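Local coordinates for protein glucanase (Klebsiella pneumoniae, PDB 5GY3) that probably hydrolyses internal beta-1,4-glucosidic linkages of cellulose and related beta-glucans, as a family 8 glycosyl hydrolase, at residues 272-275 / 276-280; 301-304 / 305-308; 244-247 / 248-251; 212-216 / 217-221; 147-150 / 151-154. All blocks are in the same frame, centred on the assembly; numbering follows the deposited sequence.

Contacts 1 and 2 lie on consecutive helices, 268-278 and 293-307, which pack directly through Leu276, Val273, Val302 and Lys306. Contact 1 ends its helix with a salt-bridge network that continues through Arg247 into contact 3, a loop whose centre lies about 24 Å from that of the chain, held by a turn and proline–aromatic packing. Contacts 4 and 5 are the more buried pair, their centres about 10 Å apart; both lead from a strand towards a helix, and Asp217 and Asn149 join them. Beside the predicted nucleophile Asp87, these two combine polar side chains with apolar and ring packing, whereas contact 2 adds a glutamine CH-pi contact on an indole face to plain helical bonding.

Contact 1: 272-275 / 276-280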
loop_
_atom_site.group_PDB
_atom_site.type_symbol
_atom_site.label_atom_id
_atom_site.label_comp_id
_atom_site.label_asym_id
_atom_site.label_seq_id
_atom_site.Cartn_x
_atom_site.Cartn_y
_atom_site.Cartn_z
ATOM N N ALA A 272 -9.900 -11.328 4.224
ATOM C CA ALA A 272 -8.733 -11.510 5.084
ATOM C C ALA A 272 -8.383 -10.224 5.828
ATOM O O ALA A 272 -8.017 -10.262 7.007
ATOM C CB ALA A 272 -7.545 -12.002 4.257
ATOM N N VAL A 273 -8.513 -9.070 5.173
ATOM C CA VAL A 273 -8.298 -7.812 5.891
ATOM C C VAL A 273 -9.356 -7.615 6.972
ATOM O O VAL A 273 -9.059 -7.131 8.072
ATOM C CB VAL A 273 -8.269 -6.624 4.908
ATOM C CG1 VAL A 273 -8.254 -5.285 5.670
ATOM C CG2 VAL A 273 -7.055 -6.728 4.003
ATOM N N ARG A 274 -10.612 -7.965 6.677
ATOM C CA ARG A 274 -11.656 -7.881 7.695
ATOM C C ARG A 274 -11.303 -8.744 8.905
ATOM O O ARG A 274 -11.412 -8.289 10.050
ATOM C CB ARG A 274 -13.008 -8.285 7.097
ATOM C CG ARG A 274 -14.188 -8.274 8.075
ATOM C CD ARG A 274 -14.343 -9.635 8.715
ATOM N NE ARG A 274 -15.504 -9.720 9.591
ATOM C CZ ARG A 274 -15.598 -10.606 10.572
ATOM N NH1 ARG A 274 -16.684 -10.647 11.338
ATOM N NH2 ARG A 274 -14.588 -11.438 10.788
ATOM N N ASP A 275 -10.881 -9.995 8.666
ATOM C CA ASP A 275 -10.527 -10.890 9.767
ATOM C C ASP A 275 -9.359 -10.332 10.568
ATOM O O ASP A 275 -9.364 -10.375 11.807
ATOM C CB ASP A 275 -10.165 -12.283 9.243
ATOM C CG ASP A 275 -11.379 -13.097 8.796
ATOM O OD1 ASP A 275 -12.522 -12.739 9.139
ATOM O OD2 ASP A 275 -11.168 -14.111 8.097
ATOM N N LEU A 276 -8.350 -9.799 9.873
ATOM C CA LEU A 276 -7.229 -9.170 10.565
ATOM C C LEU A 276 -7.702 -8.004 11.421
ATOM O O LEU A 276 -7.277 -7.855 12.576
ATOM C CB LEU A 276 -6.173 -8.711 9.553
ATOM C CG LEU A 276 -4.926 -8.017 10.123
ATOM C CD1 LEU A 276 -4.120 -8.970 11.019
ATOM C CD2 LEU A 276 -4.055 -7.474 9.007
ATOM N N THR A 277 -8.582 -7.160 10.872
ATOM C CA THR A 277 -9.012 -5.968 11.592
ATOM C C THR A 277 -9.739 -6.327 12.879
ATOM O O THR A 277 -9.567 -5.655 13.903
ATOM C CB THR A 277 -9.901 -5.111 10.694
ATOM O OG1 THR A 277 -9.150 -4.735 9.537
ATOM C CG2 THR A 277 -10.397 -3.853 11.418
ATOM N N LEU A 278 -10.555 -7.370 12.845
ATOM C CA LEU A 278 -11.335 -7.764 14.010
ATOM C C LEU A 278 -10.604 -8.755 14.902
ATOM O O LEU A 278 -11.142 -9.143 15.944
ATOM C CB LEU A 278 -12.682 -8.349 13.564
ATOM C CG LEU A 278 -13.645 -7.394 12.857
ATOM C CD1 LEU A 278 -15.046 -7.999 12.696
ATOM C CD2 LEU A 278 -13.708 -6.049 13.575
ATOM N N GLY A 279 -9.390 -9.157 14.535
ATOM C CA GLY A 279 -8.678 -10.128 15.335
ATOM C C GLY A 279 -9.257 -11.518 15.284
ATOM O O GLY A 279 -8.994 -12.323 16.181
ATOM N N GLU A 280 -10.043 -11.827 14.269
ATOM C CA GLU A 280 -10.598 -13.167 14.162
ATOM C C GLU A 280 -9.516 -14.137 13.706
ATOM O O GLU A 280 -8.859 -13.887 12.689
ATOM C CB GLU A 280 -11.770 -13.203 13.192
ATOM C CG GLU A 280 -12.615 -14.448 13.351
ATOM C CD GLU A 280 -13.981 -14.305 12.731
ATOM O OE1 GLU A 280 -14.450 -15.282 12.106
ATOM O OE2 GLU A 280 -14.586 -13.216 12.868
#
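Arg274 reaches along the last turn of its helix to Glu280, where NH2 donates to OE2 at 2.7 Å in a nearly straight bond of 174°. The carboxylate oxygen lies in the guanidinium plane, yet the nitrogen approaches it from above the carboxylate plane; the two flat groups stand 82° apart. The same NH2 also reaches Asp275 OD1 at 2.9 Å, so a single nitrogen ties together two acids whose nearest oxygens, Asp275 OD1 and Glu280 OE2, are 4.3 Å apart; its positive charge probably offsets their repulsion. CD1 of Leu278 covers part of one guanidinium face, 3.4 Å from CZ of Arg274. A bend at chi2 (-91°) swings the arginine chain over this leucine. One turn back, Val273 O is gripped twice by Thr277: N and OG1, each 2.8 Å from that oxygen, come from opposite faces of the carbonyl plane. Further out, Asp275 OD2 forms a salt bridge with Arg247 of the loop 244-251, while Leu276 packs on Val302 and Ala305 of helix 293-307. The chain then turns out of the helix at Gly279, which has positive phi, and Glu280 N bonds back to Asp275 O at 2.9 Å. This ending is a Schellman motif, and it brings Glu280 round to close the salt-bridge network over the C-terminus of helix 268-278.

Contact 2: 301-304 / 305-308; sequences LVWL and AKQD
Trp303 projects its indole with CG opposite the backbone nitrogen (chi1 -177°), while Gln307, one turn later, holds CG beside its own nitrogen (chi1 -61°) and bends sharply at the next bond (chi2 -27°), which brings its chain under the ring. Gln307 CG therefore lies over one face of the indole, in a CH-pi contact 4.1 Å from the centroid of the Trp303 five-membered ring. Lys306 arrives from another direction. Bent at chi3, it brings NZ to the edge of the indole, 3.3 Å from Trp303 CZ3 and near the ring plane, so the ammonium is not placed for a cation-pi contact over the face. Beneath these side chains run regular helical bonds, among them Gln307 N to Trp303 O at 2.9 Å and Asp308 N to Leu304 O at 2.9 Å, the latter in the last turn. Asp308 OD2 forms a salt bridge with Arg98 and accepts a hydrogen bond from Trp227 NE1. Helix 293-307 has Val302 and Ala305 against helix 268-278, Leu301 and Leu304 against Trp227 of helix 220-228, and Leu304 also on Ala41 of helix 29-41.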
loop_
_atom_site.group_PDB
_atom_site.type_symbol
_atom_site.label_atom_id
_atom_site.label_comp_id
_atom_site.label_asym_id
_atom_site.label_seq_id
_atom_site.Cartn_x
_atom_site.Cartn_y
_atom_site.Cartn_z
ATOM N N LEU A 301 -0.341 -10.654 2.373
ATOM C CA LEU A 301 0.086 -9.504 3.162
ATOM C C LEU A 301 -0.552 -9.523 4.544
ATOM O O LEU A 301 0.084 -9.143 5.538
ATOM C CB LEU A 301 -0.268 -8.215 2.434
ATOM C CG LEU A 301 0.464 -7.945 1.125
ATOM C CD1 LEU A 301 -0.219 -6.810 0.389
ATOM C CD2 LEU A 301 1.935 -7.622 1.395
ATOM N N VAL A 302 -1.810 -9.968 4.624
ATOM C CA VAL A 302 -2.468 -10.110 5.920
ATOM C C VAL A 302 -1.725 -11.125 6.779
ATOM O O VAL A 302 -1.477 -10.894 7.967
ATOM C CB VAL A 302 -3.952 -10.487 5.723
ATOM C CG1 VAL A 302 -4.553 -11.008 7.013
ATOM C CG2 VAL A 302 -4.723 -9.270 5.251
ATOM N N TRP A 303 -1.327 -12.249 6.179
ATOM C CA TRP A 303 -0.566 -13.258 6.907
ATOM C C TRP A 303 0.771 -12.704 7.385
ATOM O O TRP A 303 1.155 -12.904 8.546
ATOM C CB TRP A 303 -0.358 -14.486 6.021
ATOM C CG TRP A 303 0.363 -15.606 6.712
ATOM C CD1 TRP A 303 1.607 -16.084 6.416
ATOM C CD2 TRP A 303 -0.109 -16.370 7.827
ATOM N NE1 TRP A 303 1.933 -17.111 7.273
ATOM C CE2 TRP A 303 0.896 -17.305 8.148
ATOM C CE3 TRP A 303 -1.288 -16.359 8.582
ATOM C CZ2 TRP A 303 0.759 -18.222 9.193
ATOM C CZ3 TRP A 303 -1.425 -17.268 9.616
ATOM C CH2 TRP A 303 -0.406 -18.189 9.911
ATOM N N LEU A 304 1.479 -11.981 6.507
ATOM C CA LEU A 304 2.737 -11.343 6.884
ATOM C C LEU A 304 2.541 -10.333 8.006
ATOM O O LEU A 304 3.355 -10.257 8.936
ATOM C CB LEU A 304 3.347 -10.657 5.666
ATOM C CG LEU A 304 4.722 -10.041 5.868
ATOM C CD1 LEU A 304 5.675 -11.061 6.490
ATOM C CD2 LEU A 304 5.239 -9.571 4.539
ATOM N N ALA A 305 1.483 -9.523 7.919
ATOM C CA ALA A 305 1.191 -8.575 8.987
ATOM C C ALA A 305 1.009 -9.290 10.320
ATOM O O ALA A 305 1.512 -8.832 11.353
ATOM C CB ALA A 305 -0.054 -7.756 8.631
ATOM N N LYS A 306 0.303 -10.422 10.311
ATOM C CA LYS A 306 0.158 -11.206 11.533
ATOM C C LYS A 306 1.511 -11.712 12.013
ATOM O O LYS A 306 1.828 -11.612 13.205
ATOM C CB LYS A 306 -0.808 -12.369 11.305
ATOM C CG LYS A 306 -2.236 -11.919 11.074
ATOM C CD LYS A 306 -3.092 -13.016 10.441
ATOM C CE LYS A 306 -3.437 -14.084 11.454
ATOM N NZ LYS A 306 -3.889 -15.331 10.785
ATOM N N GLN A 307 2.329 -12.242 11.098
ATOM C CA GLN A 307 3.629 -12.782 11.495
ATOM C C GLN A 307 4.507 -11.707 12.109
ATOM O O GLN A 307 5.238 -11.967 13.074
ATOM C CB GLN A 307 4.345 -13.415 10.300
ATOM C CG GLN A 307 3.613 -14.592 9.659
ATOM C CD GLN A 307 2.707 -15.342 10.629
ATOM O OE1 GLN A 307 1.481 -15.345 10.470
ATOM N NE2 GLN A 307 3.301 -15.997 11.623
ATOM N N ASP A 308 4.451 -10.489 11.569
ATOM C CA ASP A 308 5.318 -9.431 12.079
ATOM C C ASP A 308 4.915 -8.949 13.473
ATOM O O ASP A 308 5.605 -8.092 14.034
ATOM C CB ASP A 308 5.349 -8.255 11.099
ATOM C CG ASP A 308 6.267 -8.504 9.909
ATOM O OD1 ASP A 308 7.016 -9.505 9.917
ATOM O OD2 ASP A 308 6.253 -7.686 8.964
#

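Contact 3: 244-247 / 248-251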
loop_
_atom_site.group_PDB
_atom_site.type_symbol
_atom_site.label_atom_id
_atom_site.label_comp_id
_atom_site.label_asym_id
_atom_site.label_seq_id
_atom_site.Cartn_x
_atom_site.Cartn_y
_atom_site.Cartn_z
ATOM N N SER A 244 -20.517 -4.239 12.392
ATOM C CA SER A 244 -21.942 -4.033 12.162
ATOM C C SER A 244 -22.506 -4.920 11.052
ATOM O O SER A 244 -23.696 -4.808 10.747
ATOM C CB SER A 244 -22.227 -2.559 11.848
ATOM O OG SER A 244 -21.824 -2.213 10.533
ATOM N N TYR A 245 -21.696 -5.786 10.449
ATOM C CA TYR A 245 -22.131 -6.680 9.386
ATOM C C TYR A 245 -21.783 -8.121 9.717
ATOM O O TYR A 245 -20.818 -8.377 10.440
ATOM C CB TYR A 245 -21.480 -6.311 8.037
ATOM C CG TYR A 245 -21.987 -5.018 7.465
ATOM C CD1 TYR A 245 -23.209 -4.970 6.812
ATOM C CD2 TYR A 245 -21.255 -3.834 7.587
ATOM C CE1 TYR A 245 -23.692 -3.799 6.296
ATOM C CE2 TYR A 245 -21.737 -2.649 7.066
ATOM C CZ TYR A 245 -22.958 -2.640 6.419
ATOM O OH TYR A 245 -23.469 -1.476 5.893
ATOM N N PRO A 246 -22.543 -9.086 9.189
ATOM C CA PRO A 246 -22.104 -10.484 9.258
ATOM C C PRO A 246 -20.789 -10.653 8.509
ATOM O O PRO A 246 -20.561 -10.020 7.478
ATOM C CB PRO A 246 -23.242 -11.259 8.580
ATOM C CG PRO A 246 -24.422 -10.347 8.628
ATOM C CD PRO A 246 -23.875 -8.941 8.581
ATOM N N ARG A 247 -19.918 -11.506 9.051
ATOM C CA ARG A 247 -18.600 -11.720 8.458
ATOM C C ARG A 247 -18.676 -11.959 6.953
ATOM O O ARG A 247 -17.888 -11.391 6.188
ATOM C CB ARG A 247 -17.902 -12.899 9.132
ATOM C CG ARG A 247 -16.643 -13.332 8.397
ATOM C CD ARG A 247 -15.852 -14.350 9.184
ATOM N NE ARG A 247 -14.587 -14.649 8.526
ATOM C CZ ARG A 247 -14.429 -15.609 7.623
ATOM N NH1 ARG A 247 -15.461 -16.371 7.276
ATOM N NH2 ARG A 247 -13.241 -15.810 7.069
ATOM N N LEU A 248 -19.619 -12.789 6.508
ATOM C CA LEU A 248 -19.740 -13.146 5.099
ATOM C C LEU A 248 -20.673 -12.227 4.319
ATOM O O LEU A 248 -20.872 -12.446 3.114
ATOM C CB LEU A 248 -20.207 -14.602 4.962
ATOM C CG LEU A 248 -19.258 -15.663 5.525
ATOM C CD1 LEU A 248 -19.862 -17.061 5.390
ATOM C CD2 LEU A 248 -17.913 -15.594 4.837
ATOM N N GLN A 249 -21.230 -11.201 4.954
ATOM C CA GLN A 249 -22.093 -10.233 4.290
ATOM C C GLN A 249 -21.639 -8.811 4.581
ATOM O O GLN A 249 -22.446 -7.929 4.878
ATOM C CB GLN A 249 -23.552 -10.413 4.703
ATOM C CG GLN A 249 -24.173 -11.731 4.294
ATOM C CD GLN A 249 -25.587 -11.872 4.835
ATOM O OE1 GLN A 249 -25.823 -12.578 5.811
ATOM N NE2 GLN A 249 -26.528 -11.177 4.213
ATOM N N THR A 250 -20.333 -8.566 4.488
ATOM C CA THR A 250 -19.789 -7.232 4.673
ATOM C C THR A 250 -19.617 -6.567 3.322
ATOM O O THR A 250 -18.933 -7.135 2.460
ATOM C CB THR A 250 -18.450 -7.309 5.382
ATOM O OG1 THR A 250 -18.617 -7.987 6.630
ATOM C CG2 THR A 250 -17.890 -5.907 5.628
ATOM N N PRO A 251 -20.203 -5.389 3.088
ATOM C CA PRO A 251 -20.103 -4.761 1.762
ATOM C C PRO A 251 -18.656 -4.518 1.366
ATOM O O PRO A 251 -17.818 -4.158 2.193
ATOM C CB PRO A 251 -20.869 -3.447 1.935
ATOM C CG PRO A 251 -21.837 -3.735 3.080
ATOM C CD PRO A 251 -21.072 -4.626 4.003
HETATM O O HOH W 1 -18.196 -10.317 3.697
#
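Tyr245 and Pro251 meet ring against ring at about a right angle, with the proline standing on the aromatic face. Pro251 CD sits over the centre of the tyrosine, 3.4 Å from its centroid and only 3° off the ring normal, a close CH-pi contact. CG of the same proline leans outward over the phenol end, 3.7 Å from Tyr245 CZ. The tyrosine also meets Trp241 of helix 236-243 edge to face. Between Tyr245 and Pro251 the chain folds through a type I beta turn spanning Pro246 to Gln249, closed by Gln249 N donating to Pro246 O at 2.9 Å. That oxygen has a second donor, Thr250 OG1, also 2.9 Å from Pro246 O; the two come from opposite faces of the carbonyl plane. Thr250 can offer its hydroxyl because OG1 lies opposite its carbonyl carbon (chi1 -57°). On the outer side Gln249 CB lies 4.0 Å from Pro246 CG, while Arg247, extended from CG to NE, passes Leu248, whose CD2 is 3.5 Å from Arg247 NH1, and forms a salt bridge with Asp275 of helix 268-278. A water 2.7 Å from Arg247 O accepts from Thr250 N at 2.9 Å, fastening the turn to what follows.

Contact 4: 212-216 / 217-221; sequences PRMSF and DAIRI
Met214 curls over Ala218 where strand 213-214 gives way to helix 220-228, a strand-to-helix connection whose second half is a type I beta turn from Asp217 to Arg220. The methionine leaves the main chain with its CG trans to N (chi1 -159°) and then bends at both chi2 and chi3, so that CG lies 3.6 Å from Ala218 CB and the sulfur drops towards Ile219. Trp238 and Trp241 of helix 236-243 also touch this side chain. The N-H of Ile219 bonds to Ser215 O, with Ile219 N and Ser215 O 3.1 Å apart, and the branch CG2 of Ile219 comes to within 3.4 Å of the same Ser215 O. Arg220 leaves the turn in a bent conformation: a twist at chi3 (-54°) carries the guanidinium back over Asp217, and Arg220 NH2 forms a salt bridge with Asp217 OD1 at 3.3 Å, its hydrogen bond weak. The other carboxylate oxygen, Asp217 OD2, accepts a hydrogen bond from Asn149 ND2. In this way the aspartate probably helps to position an arginine that also makes long, weak ion pairs with Glu30 and with Asp87, the predicted nucleophile. A water is held by Ser215 OG at 2.7 Å and, weakly, by Asp217 N.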
loop_
_atom_site.group_PDB
_atom_site.type_symbol
_atom_site.label_atom_id
_atom_site.label_comp_id
_atom_site.label_asym_id
_atom_site.label_seq_id
_atom_site.Cartn_x
_atom_site.Cartn_y
_atom_site.Cartn_z
ATOM N N PRO A 212 -16.372 8.788 -4.093
ATOM C CA PRO A 212 -16.000 8.977 -2.679
ATOM C C PRO A 212 -16.277 7.724 -1.857
ATOM O O PRO A 212 -17.065 7.732 -0.917
ATOM C CB PRO A 212 -16.882 10.162 -2.267
ATOM C CG PRO A 212 -18.142 9.946 -3.071
ATOM C CD PRO A 212 -17.678 9.401 -4.411
ATOM N N ARG A 213 -15.649 6.621 -2.251
ATOM C CA ARG A 213 -15.833 5.330 -1.613
ATOM C C ARG A 213 -14.604 4.970 -0.799
ATOM O O ARG A 213 -13.475 5.245 -1.218
ATOM C CB ARG A 213 -16.057 4.234 -2.658
ATOM C CG ARG A 213 -17.313 4.408 -3.487
ATOM C CD ARG A 213 -17.310 3.426 -4.645
ATOM N NE ARG A 213 -18.534 3.567 -5.435
ATOM C CZ ARG A 213 -18.832 2.790 -6.467
ATOM N NH1 ARG A 213 -17.988 1.831 -6.822
ATOM N NH2 ARG A 213 -19.963 2.975 -7.132
ATOM N N MET A 214 -14.846 4.383 0.373
ATOM C CA MET A 214 -13.937 3.423 0.992
ATOM C C MET A 214 -14.002 2.162 0.143
ATOM O O MET A 214 -14.974 1.408 0.223
ATOM C CB MET A 214 -14.355 3.124 2.432
ATOM C CG MET A 214 -13.216 2.547 3.294
ATOM S SD MET A 214 -12.692 0.933 2.776
ATOM C CE MET A 214 -14.230 0.027 2.998
ATOM N N SER A 215 -12.974 1.916 -0.672
ATOM C CA SER A 215 -12.995 0.721 -1.515
ATOM C C SER A 215 -11.606 0.100 -1.629
ATOM O O SER A 215 -10.977 -0.185 -0.607
ATOM C CB SER A 215 -13.584 1.040 -2.899
ATOM O OG SER A 215 -12.778 1.939 -3.627
ATOM N N PHE A 216 -11.125 -0.164 -2.842
ATOM C CA PHE A 216 -9.972 -1.057 -2.969
ATOM C C PHE A 216 -8.652 -0.427 -2.535
ATOM O O PHE A 216 -7.705 -1.172 -2.238
ATOM C CB PHE A 216 -9.844 -1.554 -4.411
ATOM C CG PHE A 216 -11.022 -2.350 -4.874
ATOM C CD1 PHE A 216 -11.212 -3.647 -4.424
ATOM C CD2 PHE A 216 -11.948 -1.799 -5.747
ATOM C CE1 PHE A 216 -12.297 -4.393 -4.850
ATOM C CE2 PHE A 216 -13.044 -2.536 -6.177
ATOM C CZ PHE A 216 -13.220 -3.832 -5.727
ATOM N N ASP A 217 -8.553 0.905 -2.511
ATOM C CA ASP A 217 -7.383 1.548 -1.919
ATOM C C ASP A 217 -7.519 1.614 -0.401
ATOM O O ASP A 217 -6.655 1.115 0.338
ATOM C CB ASP A 217 -7.188 2.959 -2.483
ATOM C CG ASP A 217 -6.425 2.979 -3.804
ATOM O OD1 ASP A 217 -5.971 1.912 -4.280
ATOM O OD2 ASP A 217 -6.266 4.082 -4.357
ATOM N N ALA A 218 -8.629 2.189 0.070
ATOM C CA ALA A 218 -8.771 2.525 1.485
ATOM C C ALA A 218 -8.743 1.300 2.388
ATOM O O ALA A 218 -8.306 1.405 3.544
ATOM C CB ALA A 218 -10.066 3.308 1.696
ATOM N N ILE A 219 -9.188 0.141 1.882
ATOM C CA ILE A 219 -9.214 -1.074 2.692
ATOM C C ILE A 219 -7.814 -1.479 3.151
ATOM O O ILE A 219 -7.675 -2.227 4.122
ATOM C CB ILE A 219 -9.911 -2.199 1.894
ATOM C CG1 ILE A 219 -10.240 -3.388 2.801
ATOM C CG2 ILE A 219 -9.034 -2.651 0.734
ATOM C CD1 ILE A 219 -11.098 -3.009 3.994
ATOM N N ARG A 220 -6.756 -0.987 2.501
ATOM C CA ARG A 220 -5.409 -1.274 2.986
ATOM C C ARG A 220 -5.068 -0.523 4.269
ATOM O O ARG A 220 -4.100 -0.893 4.942
ATOM C CB ARG A 220 -4.374 -0.947 1.904
ATOM C CG ARG A 220 -4.416 -1.937 0.765
ATOM C CD ARG A 220 -3.248 -1.752 -0.185
ATOM N NE ARG A 220 -3.164 -0.373 -0.660
ATOM C CZ ARG A 220 -3.643 0.053 -1.823
ATOM N NH1 ARG A 220 -4.246 -0.804 -2.638
ATOM N NH2 ARG A 220 -3.512 1.335 -2.172
ATOM N N ILE A 221 -5.829 0.523 4.613
ATOM C CA ILE A 221 -5.511 1.313 5.806
ATOM C C ILE A 221 -5.556 0.466 7.073
ATOM O O ILE A 221 -4.589 0.503 7.854
ATOM C CB ILE A 221 -6.429 2.551 5.870
ATOM C CG1 ILE A 221 -6.176 3.454 4.657
ATOM C CG2 ILE A 221 -6.270 3.330 7.203
ATOM C CD1 ILE A 221 -7.226 4.584 4.462
HETATM O O HOH W 2 -10.584 1.870 -5.162
#

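Contact 5: 147-150 / 151-154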
loop_
_atom_site.group_PDB
_atom_site.type_symbol
_atom_site.label_atom_id
_atom_site.label_comp_id
_atom_site.label_asym_id
_atom_site.label_seq_id
_atom_site.Cartn_x
_atom_site.Cartn_y
_atom_site.Cartn_z
ATOM N N ASN A 147 -4.478 16.500 -3.144
ATOM C CA ASN A 147 -5.216 15.251 -3.265
ATOM C C ASN A 147 -4.350 14.142 -2.699
ATOM O O ASN A 147 -3.315 13.798 -3.271
ATOM C CB ASN A 147 -5.595 14.989 -4.720
ATOM C CG ASN A 147 -6.809 15.791 -5.142
ATOM O OD1 ASN A 147 -7.589 16.228 -4.295
ATOM N ND2 ASN A 147 -6.976 15.997 -6.449
ATOM N N LEU A 148 -4.760 13.600 -1.562
ATOM C CA LEU A 148 -3.989 12.596 -0.848
ATOM C C LEU A 148 -4.693 11.249 -0.934
ATOM O O LEU A 148 -5.896 11.163 -1.192
ATOM C CB LEU A 148 -3.817 12.993 0.619
ATOM C CG LEU A 148 -3.216 14.371 0.891
ATOM C CD1 LEU A 148 -3.169 14.609 2.394
ATOM C CD2 LEU A 148 -1.820 14.436 0.278
ATOM N N ASN A 149 -3.926 10.190 -0.712
ATOM C CA ASN A 149 -4.476 8.840 -0.641
ATOM C C ASN A 149 -4.000 8.256 0.685
ATOM O O ASN A 149 -2.821 7.884 0.813
ATOM C CB ASN A 149 -4.028 8.000 -1.832
ATOM C CG ASN A 149 -4.746 6.669 -1.899
ATOM O OD1 ASN A 149 -4.936 6.004 -0.876
ATOM N ND2 ASN A 149 -5.169 6.279 -3.097
ATOM N N PRO A 150 -4.853 8.216 1.710
ATOM C CA PRO A 150 -4.371 7.752 3.019
ATOM C C PRO A 150 -3.928 6.304 3.028
ATOM O O PRO A 150 -3.191 5.915 3.943
ATOM C CB PRO A 150 -5.574 7.979 3.955
ATOM C CG PRO A 150 -6.768 8.105 3.049
ATOM C CD PRO A 150 -6.212 8.780 1.796
ATOM N N SER A 151 -4.326 5.498 2.037
ATOM C CA SER A 151 -3.796 4.142 1.927
ATOM C C SER A 151 -2.339 4.120 1.474
ATOM O O SER A 151 -1.732 3.046 1.456
ATOM C CB SER A 151 -4.656 3.307 0.974
ATOM O OG SER A 151 -4.298 3.483 -0.381
ATOM N N TYR A 152 -1.767 5.272 1.113
ATOM C CA TYR A 152 -0.328 5.387 0.879
ATOM C C TYR A 152 0.440 5.770 2.143
ATOM O O TYR A 152 1.673 5.904 2.092
ATOM C CB TYR A 152 -0.015 6.425 -0.216
ATOM C CG TYR A 152 -0.517 6.143 -1.622
ATOM C CD1 TYR A 152 -1.527 5.222 -1.869
ATOM C CD2 TYR A 152 0.029 6.820 -2.707
ATOM C CE1 TYR A 152 -1.989 4.977 -3.161
ATOM C CE2 TYR A 152 -0.428 6.591 -4.007
ATOM C CZ TYR A 152 -1.435 5.668 -4.221
ATOM O OH TYR A 152 -1.897 5.422 -5.488
ATOM N N PHE A 153 -0.243 5.956 3.275
ATOM C CA PHE A 153 0.440 6.187 4.558
ATOM C C PHE A 153 0.836 4.825 5.130
ATOM O O PHE A 153 0.169 4.264 6.003
ATOM C CB PHE A 153 -0.444 6.921 5.567
ATOM C CG PHE A 153 -0.981 8.269 5.124
ATOM C CD1 PHE A 153 -0.588 8.881 3.942
ATOM C CD2 PHE A 153 -1.899 8.925 5.939
ATOM C CE1 PHE A 153 -1.125 10.126 3.571
ATOM C CE2 PHE A 153 -2.430 10.167 5.580
ATOM C CZ PHE A 153 -2.041 10.759 4.395
ATOM N N ILE A 154 1.948 4.282 4.642
ATOM C CA ILE A 154 2.316 2.883 4.963
ATOM C C ILE A 154 3.085 2.924 6.281
ATOM O O ILE A 154 4.317 2.854 6.337
ATOM C CB ILE A 154 3.082 2.215 3.825
ATOM C CG1 ILE A 154 2.270 2.361 2.530
ATOM C CG2 ILE A 154 3.283 0.725 4.152
ATOM C CD1 ILE A 154 2.890 1.694 1.312
HETATM O O HOH W 3 -2.662 3.650 5.777
#
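The chain from Asn149 to Phe153 winds into a short 3-10 turn, with Tyr152 N bonded to Asn149 O at 2.8 Å and Phe153 N to Pro150 O at 3.0 Å, and Phe153 then centres an inverse gamma turn before helix 155-164. Asn149 opens this link with an Asx turn: its OD1 takes a weak bond from Ser151 N and a short one, 2.6 Å, from Ser151 OG, which comes from above the amide plane. The asparagine amide also stacks on the Tyr152 ring, the planes 18° apart, and Asn149 ND2 comes 3.4 Å from Tyr152 CE1. Bonds and stacking together fix the rotation of the amide. Beyond it, the tyrosine side chain touches Asp87, the predicted nucleophile, so this turn lines the probable catalytic centre. On the other side Pro150 covers Phe153 in a CH-pi contact: Pro150 CA stands 3.8 Å from the Phe153 ring centroid, over the centre of the face, while Leu148 CD1 lies at the ring edge, 4.5 Å from Phe153 CZ. A single water donates to Pro150 O at 3.0 Å and to Phe153 O at 2.9 Å.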